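Local coordinates for protein enolase (alpha proteobacterium BAL199, PDB 3UGV) that probably catalyses a magnesium-dependent reaction of the enolase superfamily, in which a proton is taken from the carbon next to a substrate carboxylate, at residues Ile250-Val255 / Ile275-Tyr280; Asp295-Asp300 / Trp320-Ser325; Gln100-Ala105 / Met133-Ala138. All coordinates share one frame; numbering follows the deposited sequence.

Contact 1. Residues Ile250-Val255 / Ile275-Tyr280; sequences IEEPVV and IGENFY. With MG (magnesium ion), chain B.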
loop_
_atom_site.group_PDB
_atom_site.type_symbol
_atom_site.label_atom_id
_atom_site.label_comp_id
_atom_site.label_asym_id
_atom_site.label_seq_id
_atom_site.Cartn_x
_atom_site.Cartn_y
_atom_site.Cartn_z
ATOM N N ILE F 250 -25.542 6.011 -8.891
ATOM C CA ILE F 250 -26.081 6.192 -7.548
ATOM C C ILE F 250 -25.321 7.324 -6.840
ATOM O O ILE F 250 -24.081 7.310 -6.754
ATOM C CB ILE F 250 -25.949 4.902 -6.736
ATOM C CG1 ILE F 250 -26.757 3.781 -7.393
ATOM C CG2 ILE F 250 -26.386 5.108 -5.293
ATOM C CD1 ILE F 250 -26.370 2.414 -6.868
ATOM N N GLU F 251 -26.066 8.293 -6.318
ATOM C CA GLU F 251 -25.465 9.533 -5.843
ATOM C C GLU F 251 -25.584 9.691 -4.336
ATOM O O GLU F 251 -26.667 9.502 -3.782
ATOM C CB GLU F 251 -26.128 10.714 -6.553
ATOM C CG GLU F 251 -25.462 12.051 -6.370
ATOM C CD GLU F 251 -26.169 13.144 -7.167
ATOM O OE1 GLU F 251 -26.549 12.898 -8.345
ATOM O OE2 GLU F 251 -26.358 14.244 -6.610
ATOM N N GLU F 252 -24.449 10.013 -3.703
ATOM C CA GLU F 252 -24.330 10.361 -2.269
ATOM C C GLU F 252 -25.230 9.589 -1.312
ATOM O O GLU F 252 -26.149 10.161 -0.703
ATOM C CB GLU F 252 -24.527 11.868 -2.053
ATOM C CG GLU F 252 -23.370 12.717 -2.555
ATOM C CD GLU F 252 -23.475 14.183 -2.149
ATOM O OE1 GLU F 252 -24.607 14.728 -2.127
ATOM O OE2 GLU F 252 -22.413 14.792 -1.860
ATOM N N PRO F 253 -24.985 8.284 -1.171
ATOM C CA PRO F 253 -25.871 7.558 -0.254
ATOM C C PRO F 253 -25.662 7.946 1.214
ATOM O O PRO F 253 -26.607 7.854 1.980
ATOM C CB PRO F 253 -25.492 6.084 -0.484
ATOM C CG PRO F 253 -24.201 6.110 -1.249
ATOM C CD PRO F 253 -24.160 7.392 -1.998
ATOM N N VAL F 254 -24.451 8.360 1.588
ATOM C CA VAL F 254 -24.131 8.653 2.986
ATOM C C VAL F 254 -23.552 10.047 3.117
ATOM O O VAL F 254 -23.371 10.736 2.121
ATOM C CB VAL F 254 -23.135 7.628 3.600
ATOM C CG1 VAL F 254 -23.680 6.219 3.478
ATOM C CG2 VAL F 254 -21.759 7.736 2.947
ATOM N N VAL F 255 -23.284 10.468 4.349
ATOM C CA VAL F 255 -22.818 11.830 4.605
ATOM C C VAL F 255 -21.496 12.125 3.878
ATOM O O VAL F 255 -20.576 11.315 3.865
ATOM C CB VAL F 255 -22.689 12.122 6.114
ATOM C CG1 VAL F 255 -21.600 11.266 6.722
ATOM C CG2 VAL F 255 -22.391 13.588 6.328
ATOM N N ILE F 275 -20.383 11.329 -6.476
ATOM C CA ILE F 275 -20.361 12.319 -5.405
ATOM C C ILE F 275 -19.717 13.576 -5.951
ATOM O O ILE F 275 -19.330 13.629 -7.124
ATOM C CB ILE F 275 -19.541 11.868 -4.155
ATOM C CG1 ILE F 275 -18.058 11.768 -4.495
ATOM C CG2 ILE F 275 -20.076 10.556 -3.584
ATOM C CD1 ILE F 275 -17.179 11.351 -3.299
ATOM N N GLY F 276 -19.592 14.593 -5.114
ATOM C CA GLY F 276 -18.876 15.778 -5.544
ATOM C C GLY F 276 -19.580 17.094 -5.321
ATOM O O GLY F 276 -18.915 18.118 -5.202
ATOM N N GLU F 277 -20.908 17.094 -5.247
ATOM C CA GLU F 277 -21.587 18.373 -5.103
ATOM C C GLU F 277 -21.173 19.084 -3.819
ATOM O O GLU F 277 -21.428 20.260 -3.669
ATOM C CB GLU F 277 -23.101 18.230 -5.164
ATOM C CG GLU F 277 -23.732 17.586 -3.951
ATOM C CD GLU F 277 -25.191 17.265 -4.212
ATOM O OE1 GLU F 277 -25.449 16.403 -5.085
ATOM O OE2 GLU F 277 -26.074 17.889 -3.579
ATOM N N ASN F 278 -20.531 18.367 -2.905
ATOM C CA ASN F 278 -20.084 18.949 -1.634
ATOM C C ASN F 278 -18.569 19.107 -1.498
ATOM O O ASN F 278 -18.075 19.368 -0.400
ATOM C CB ASN F 278 -20.607 18.135 -0.461
ATOM C CG ASN F 278 -22.063 18.439 -0.143
ATOM O OD1 ASN F 278 -22.388 19.483 0.433
ATOM N ND2 ASN F 278 -22.948 17.522 -0.514
ATOM N N PHE F 279 -17.843 18.921 -2.602
ATOM C CA PHE F 279 -16.408 19.195 -2.649
ATOM C C PHE F 279 -16.151 20.694 -2.475
ATOM O O PHE F 279 -16.559 21.500 -3.315
ATOM C CB PHE F 279 -15.830 18.809 -4.011
ATOM C CG PHE F 279 -15.699 17.333 -4.236
ATOM C CD1 PHE F 279 -15.759 16.439 -3.181
ATOM C CD2 PHE F 279 -15.494 16.843 -5.519
ATOM C CE1 PHE F 279 -15.621 15.097 -3.398
ATOM C CE2 PHE F 279 -15.370 15.496 -5.744
ATOM C CZ PHE F 279 -15.422 14.619 -4.679
ATOM N N TYR F 280 -15.462 21.074 -1.410
ATOM C CA TYR F 280 -15.051 22.470 -1.261
ATOM C C TYR F 280 -13.644 22.689 -1.821
ATOM O O TYR F 280 -12.660 22.641 -1.087
ATOM C CB TYR F 280 -15.155 22.911 0.203
ATOM C CG TYR F 280 -16.585 23.157 0.620
ATOM C CD1 TYR F 280 -17.187 24.390 0.387
ATOM C CD2 TYR F 280 -17.348 22.146 1.216
ATOM C CE1 TYR F 280 -18.502 24.621 0.743
ATOM C CE2 TYR F 280 -18.669 22.360 1.564
ATOM C CZ TYR F 280 -19.242 23.605 1.329
ATOM O OH TYR F 280 -20.555 23.842 1.672
HETATM MG MG MG B . -27.386 15.466 -5.531
HETATM O O HOH W 1 -20.066 15.335 -2.336
HETATM O O HOH W 2 -28.452 16.571 -4.119
HETATM O O HOH W 3 -28.229 16.895 -6.821
HETATM O O HOH W 4 -26.701 14.360 -3.864
#
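Glu-251 and Glu-277 meet at a magnesium ion in the enolase-superfamily barrel domain, Glu-251 at the C-terminal end of strand 249-251 and Glu-277 in the loop just past the neighbouring parallel strand 273-275, the place where this fold keeps its active site. Each gives one oxygen to the metal, Glu-251 OE2 at 1.9 Å from the magnesium and Glu-277 OE1 at 2.2 Å. The two side chains arrive at about a right angle with their carboxylate planes 63° apart, and their bound oxygens sit next to each other on the ion. Three waters and Asp-225 complete its shell. Glu-251 reaches the ion with its chain stretched out and CG anti to the backbone N (chi1 -169°); its other oxygen, OE1, is held by a salt bridge to Lys-194 and a hydrogen bond from Trp-249, which fixes the rotation of the carboxylate. Glu-277 starts instead with CG wedged between its own N and carbonyl carbon, and a metal-bound water lies within hydrogen-bonding distance of its second oxygen, OE2, and probably donates to it. Glu-252 reaches with an extended chain over the start of the 275-280 loop, its carboxylate behind the metal ligand Glu-277. Its OE1 lies 3.3 Å from Glu-277 CD, so two carboxylates are neighbours here, a closeness that the magnesium charge probably eases. Nearer the backbone, Glu-252 CG rests on Ile-275 CG2. Gly-276 opens a type I turn closed by Phe-279 N, and its CA sits over the centre of the Phe-279 ring. Glu-252 OE2 is gripped twice: a water donates to it while accepting from the backbone N of Gly-276 and of Asn-278, and Asn-278 ND2 donates to its syn lone pair at 3.1 Å, amide and carboxylate nearly coplanar and the N-H aimed almost straight at the oxygen (168°).

Contact 2. Residues Asp295-Asp300 / Trp320-Ser325; sequences DLVMPD and WGIPMS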
loop_
_atom_site.group_PDB
_atom_site.type_symbol
_atom_site.label_atom_id
_atom_site.label_comp_id
_atom_site.label_asym_id
_atom_site.label_seq_id
_atom_site.Cartn_x
_atom_site.Cartn_y
_atom_site.Cartn_z
ATOM N N ASP F 295 -16.622 6.840 -8.532
ATOM C CA ASP F 295 -16.379 6.604 -9.952
ATOM C C ASP F 295 -16.625 7.870 -10.791
ATOM O O ASP F 295 -16.059 8.040 -11.871
ATOM C CB ASP F 295 -17.303 5.490 -10.451
ATOM C CG ASP F 295 -17.247 4.256 -9.583
ATOM O OD1 ASP F 295 -18.218 4.018 -8.833
ATOM O OD2 ASP F 295 -16.227 3.526 -9.641
ATOM N N LEU F 296 -17.499 8.742 -10.306
ATOM C CA LEU F 296 -17.872 9.943 -11.056
ATOM C C LEU F 296 -17.900 11.130 -10.086
ATOM O O LEU F 296 -18.129 10.942 -8.894
ATOM C CB LEU F 296 -19.254 9.763 -11.703
ATOM C CG LEU F 296 -19.621 8.492 -12.484
ATOM C CD1 LEU F 296 -21.111 8.496 -12.799
ATOM C CD2 LEU F 296 -18.826 8.336 -13.771
ATOM N N VAL F 297 -17.660 12.344 -10.567
ATOM C CA VAL F 297 -17.769 13.529 -9.702
ATOM C C VAL F 297 -18.717 14.585 -10.301
ATOM O O VAL F 297 -18.861 14.672 -11.511
ATOM C CB VAL F 297 -16.370 14.166 -9.451
ATOM C CG1 VAL F 297 -15.423 13.147 -8.840
ATOM C CG2 VAL F 297 -15.773 14.680 -10.752
ATOM N N MET F 298 -19.348 15.397 -9.462
ATOM C CA MET F 298 -20.153 16.516 -9.964
ATOM C C MET F 298 -20.063 17.734 -9.046
ATOM O O MET F 298 -20.902 17.913 -8.165
ATOM C CB MET F 298 -21.632 16.112 -10.159
ATOM C CG MET F 298 -22.231 15.389 -8.947
ATOM S SD MET F 298 -23.980 14.924 -9.157
ATOM C CE MET F 298 -24.781 16.472 -8.775
ATOM N N PRO F 299 -19.051 18.591 -9.259
ATOM C CA PRO F 299 -18.887 19.764 -8.388
ATOM C C PRO F 299 -20.017 20.785 -8.529
ATOM O O PRO F 299 -20.594 20.961 -9.603
ATOM C CB PRO F 299 -17.564 20.372 -8.862
ATOM C CG PRO F 299 -16.863 19.253 -9.527
ATOM C CD PRO F 299 -17.935 18.456 -10.201
ATOM N N ASP F 300 -20.331 21.431 -7.417
ATOM C CA ASP F 300 -21.297 22.507 -7.344
ATOM C C ASP F 300 -20.513 23.820 -7.380
ATOM O O ASP F 300 -19.499 23.940 -6.691
ATOM C CB ASP F 300 -22.056 22.378 -6.023
ATOM C CG ASP F 300 -22.975 23.547 -5.760
ATOM O OD1 ASP F 300 -22.466 24.616 -5.372
ATOM O OD2 ASP F 300 -24.204 23.398 -5.934
ATOM N N TRP F 320 -6.993 12.173 -14.001
ATOM C CA TRP F 320 -7.484 10.898 -13.511
ATOM C C TRP F 320 -8.354 10.185 -14.544
ATOM O O TRP F 320 -8.530 8.969 -14.489
ATOM C CB TRP F 320 -8.313 11.111 -12.232
ATOM C CG TRP F 320 -7.517 11.182 -10.963
ATOM C CD1 TRP F 320 -6.952 12.300 -10.396
ATOM C CD2 TRP F 320 -7.212 10.092 -10.082
ATOM N NE1 TRP F 320 -6.300 11.964 -9.233
ATOM C CE2 TRP F 320 -6.449 10.619 -9.012
ATOM C CE3 TRP F 320 -7.499 8.719 -10.101
ATOM C CZ2 TRP F 320 -5.975 9.824 -7.967
ATOM C CZ3 TRP F 320 -7.032 7.930 -9.062
ATOM C CH2 TRP F 320 -6.275 8.487 -8.008
ATOM N N GLY F 321 -8.946 10.938 -15.461
ATOM C CA GLY F 321 -9.863 10.335 -16.407
ATOM C C GLY F 321 -11.277 10.140 -15.875
ATOM O O GLY F 321 -12.039 9.358 -16.425
ATOM N N ILE F 322 -11.636 10.861 -14.817
ATOM C CA ILE F 322 -12.940 10.701 -14.176
ATOM C C ILE F 322 -13.978 11.550 -14.891
ATOM O O ILE F 322 -13.769 12.742 -15.068
ATOM C CB ILE F 322 -12.913 11.163 -12.697
ATOM C CG1 ILE F 322 -11.790 10.476 -11.932
ATOM C CG2 ILE F 322 -14.221 10.832 -12.021
ATOM C CD1 ILE F 322 -12.060 9.017 -11.638
ATOM N N PRO F 323 -15.107 10.949 -15.304
ATOM C CA PRO F 323 -16.104 11.792 -15.981
ATOM C C PRO F 323 -16.713 12.801 -15.012
ATOM O O PRO F 323 -17.023 12.477 -13.872
ATOM C CB PRO F 323 -17.147 10.792 -16.469
ATOM C CG PRO F 323 -16.419 9.478 -16.510
ATOM C CD PRO F 323 -15.440 9.521 -15.384
ATOM N N MET F 324 -16.874 14.031 -15.478
ATOM C CA MET F 324 -17.229 15.139 -14.613
ATOM C C MET F 324 -18.550 15.731 -15.085
ATOM O O MET F 324 -18.712 16.024 -16.270
ATOM C CB MET F 324 -16.102 16.171 -14.666
ATOM C CG MET F 324 -16.268 17.397 -13.810
ATOM S SD MET F 324 -14.661 18.206 -13.700
ATOM C CE MET F 324 -15.073 19.775 -12.955
ATOM N N SER F 325 -19.496 15.876 -14.161
ATOM C CA SER F 325 -20.812 16.447 -14.455
ATOM C C SER F 325 -20.985 17.694 -13.608
ATOM O O SER F 325 -20.119 18.011 -12.798
ATOM C CB SER F 325 -21.930 15.436 -14.151
ATOM O OG SER F 325 -21.907 14.332 -15.051
#
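Ile-322, directly after Gly-321, the positive-phi C' residue of the Schellman motif that ends helix 306-320 and turns the chain back toward strand 296-297, as in a beta-alpha-beta crossover, pushes its CG2 branch against the backbone of that strand of the barrel domain, 3.3 Å from Asp-295 O. The same methyl, anti to its own backbone N, also touches Leu-296 CA and Val-297 CG1. Pro-323 lays its ring against Leu-296, CG to CD2 at 3.8 Å, and its carbonyl O accepts a weak bond from Val-297 N (3.4 Å). Met-324 forms the single parallel bridge with Val-297. Its extended side chain runs past Val-297 CG2 and brings CE to 3.9 Å from Pro-299 CG, meeting that ring at about a right angle; helix 306-320 covers this methionine through Trp-310 and Ala-313. Ser-325 N then gives the stronger backbone bond, to Val-297 O at 3.0 Å and in the carbonyl plane, while Ser-325 O lies 3.2 Å from Met-298 CA in a CA-H...O contact. Ser-325 OG is hydrogen-bonded to Trp-345 N. Two backbone bonds of unequal strength, set among apolar side chains on a buried strand edge, imply that the next barrel segment is joined here by one short bridge and by hydrophobic packing together.

Contact 3. Residues Gln100-Ala105 / Met133-Ala138; sequences QPLAPA and MAVWDA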
loop_
_atom_site.group_PDB
_atom_site.type_symbol
_atom_site.label_atom_id
_atom_site.label_comp_id
_atom_site.label_asym_id
_atom_site.label_seq_id
_atom_site.Cartn_x
_atom_site.Cartn_y
_atom_site.Cartn_z
ATOM N N GLN F 100 -9.470 47.767 -7.325
ATOM C CA GLN F 100 -8.542 46.731 -7.760
ATOM C C GLN F 100 -8.848 46.199 -9.148
ATOM O O GLN F 100 -9.974 46.290 -9.626
ATOM C CB GLN F 100 -8.500 45.593 -6.745
ATOM C CG GLN F 100 -7.204 45.565 -5.961
ATOM C CD GLN F 100 -7.428 45.429 -4.470
ATOM O OE1 GLN F 100 -7.251 44.348 -3.900
ATOM N NE2 GLN F 100 -7.815 46.527 -3.827
ATOM N N PRO F 101 -7.831 45.648 -9.812
ATOM C CA PRO F 101 -8.069 45.127 -11.159
ATOM C C PRO F 101 -9.165 44.065 -11.132
ATOM O O PRO F 101 -9.247 43.286 -10.189
ATOM C CB PRO F 101 -6.716 44.521 -11.544
ATOM C CG PRO F 101 -5.712 45.283 -10.699
ATOM C CD PRO F 101 -6.423 45.531 -9.395
ATOM N N LEU F 102 -10.026 44.066 -12.141
ATOM C CA LEU F 102 -11.068 43.062 -12.259
ATOM C C LEU F 102 -10.441 41.823 -12.892
ATOM O O LEU F 102 -10.624 41.564 -14.083
ATOM C CB LEU F 102 -12.210 43.594 -13.124
ATOM C CG LEU F 102 -13.616 43.000 -13.020
ATOM C CD1 LEU F 102 -13.713 41.708 -13.784
ATOM C CD2 LEU F 102 -14.037 42.829 -11.565
ATOM N N ALA F 103 -9.687 41.075 -12.086
ATOM C CA ALA F 103 -8.958 39.898 -12.547
ATOM C C ALA F 103 -9.323 38.681 -11.703
ATOM O O ALA F 103 -8.903 38.584 -10.552
ATOM C CB ALA F 103 -7.464 40.151 -12.479
ATOM N N PRO F 104 -10.100 37.744 -12.286
ATOM C CA PRO F 104 -10.691 36.607 -11.569
ATOM C C PRO F 104 -9.685 35.901 -10.683
ATOM O O PRO F 104 -9.910 35.756 -9.486
ATOM C CB PRO F 104 -11.126 35.671 -12.699
ATOM C CG PRO F 104 -11.442 36.570 -13.810
ATOM C CD PRO F 104 -10.471 37.736 -13.712
ATOM N N ALA F 105 -8.577 35.481 -11.276
ATOM C CA ALA F 105 -7.591 34.681 -10.570
ATOM C C ALA F 105 -6.952 35.409 -9.390
ATOM O O ALA F 105 -6.737 34.814 -8.333
ATOM C CB ALA F 105 -6.539 34.189 -11.532
ATOM N N MET F 133 -17.808 33.936 -10.123
ATOM C CA MET F 133 -18.683 33.794 -11.285
ATOM C C MET F 133 -19.045 35.137 -11.908
ATOM O O MET F 133 -18.962 35.302 -13.123
ATOM C CB MET F 133 -19.944 33.016 -10.928
ATOM C CG MET F 133 -19.671 31.557 -10.673
ATOM S SD MET F 133 -21.172 30.684 -10.235
ATOM C CE MET F 133 -21.398 31.214 -8.542
ATOM N N ALA F 134 -19.453 36.091 -11.076
ATOM C CA ALA F 134 -19.756 37.439 -11.549
ATOM C C ALA F 134 -18.560 38.072 -12.259
ATOM O O ALA F 134 -18.694 38.655 -13.334
ATOM C CB ALA F 134 -20.200 38.324 -10.391
ATOM N N VAL F 135 -17.388 37.957 -11.650
ATOM C CA VAL F 135 -16.197 38.593 -12.192
ATOM C C VAL F 135 -15.794 37.985 -13.538
ATOM O O VAL F 135 -15.339 38.683 -14.443
ATOM C CB VAL F 135 -15.035 38.538 -11.181
ATOM C CG1 VAL F 135 -13.712 38.820 -11.857
ATOM C CG2 VAL F 135 -15.286 39.534 -10.079
ATOM N N TRP F 136 -15.974 36.682 -13.681
ATOM C CA TRP F 136 -15.639 36.046 -14.940
ATOM C C TRP F 136 -16.638 36.483 -15.998
ATOM O O TRP F 136 -16.285 36.616 -17.169
ATOM C CB TRP F 136 -15.665 34.525 -14.816
ATOM C CG TRP F 136 -14.371 33.898 -14.404
ATOM C CD1 TRP F 136 -14.069 33.382 -13.177
ATOM C CD2 TRP F 136 -13.210 33.692 -15.222
ATOM N NE1 TRP F 136 -12.795 32.882 -13.175
ATOM C CE2 TRP F 136 -12.245 33.050 -14.419
ATOM C CE3 TRP F 136 -12.894 33.988 -16.551
ATOM C CZ2 TRP F 136 -10.983 32.696 -14.902
ATOM C CZ3 TRP F 136 -11.631 33.636 -17.031
ATOM C CH2 TRP F 136 -10.697 32.997 -16.209
ATOM N N ASP F 137 -17.891 36.681 -15.592
ATOM C CA ASP F 137 -18.899 37.150 -16.531
ATOM C C ASP F 137 -18.523 38.538 -17.006
ATOM O O ASP F 137 -18.615 38.834 -18.195
ATOM C CB ASP F 137 -20.305 37.164 -15.921
ATOM C CG ASP F 137 -21.342 37.765 -16.864
ATOM O OD1 ASP F 137 -21.623 37.156 -17.924
ATOM O OD2 ASP F 137 -21.872 38.851 -16.548
ATOM N N ALA F 138 -18.096 39.388 -16.078
ATOM C CA ALA F 138 -17.654 40.740 -16.439
ATOM C C ALA F 138 -16.462 40.730 -17.413
ATOM O O ALA F 138 -16.467 41.442 -18.410
ATOM C CB ALA F 138 -17.341 41.567 -15.185
#
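The backbones approach most closely where Pro-104, in the first turn of helix 104-114, comes within 5.9 Å (CA to CA) of Val-135 on helix 123-142, and no hydrogen bond crosses between the segments. Leu-102, at the centre of an inverse gamma turn, and Pro-104 both point at that helix, with Ala-103 between them at the N-cap position and turned away. The side chains of Leu-102 and Val-135 run antiparallel alongside each other. Both leucine methyls take part: CD1 presses on Val-135 CG1 at 3.5 Å, a tight fit, and reaches Ala-138 CB one helical turn further on, while CD2 lies against Val-135 CG2. The valine puts CG1 anti to its backbone N (chi1 163°), which sends that methyl between Leu-102 and the proline ring, 3.7 Å from Pro-104 CG. Pro-104 in turn covers one face of the Trp-136 indole. Its CB is 3.5 Å from the centroid of the five-membered ring and 22° off the normal, a CH-pi contact, with CG over the bond shared by the two rings. The N-H of Trp-136 is used elsewhere, hydrogen-bonded to Ser-308 OG of the barrel domain. The loop and first turn leading into helix 104-114 are therefore joined to helix 123-142 by dispersion and CH-pi contact, and the one polar atom of the indole is satisfied elsewhere in the chain.

In the fold
From the N terminus, contact 3 comes first, closing a loop within the N-terminal domain where helix 123-142 returns to pack on the loop and first turn of helix 104-114. Contact 1 then joins the ends of successive strands 249-251 and 273-275 across helix 259-268, and contact 2 links strand 296-297 to the segment after helix 306-320. The three follow in series, with none nested or crossed. Contacts 1 and 2 share the parallel sheet and touch directly: Ile-275 O and Met-298 N lie 2.9 Å apart in a probable hydrogen bond. Contact 3 stands apart, its centre about 29 Å from that of contact 1 and 26 Å from that of contact 2.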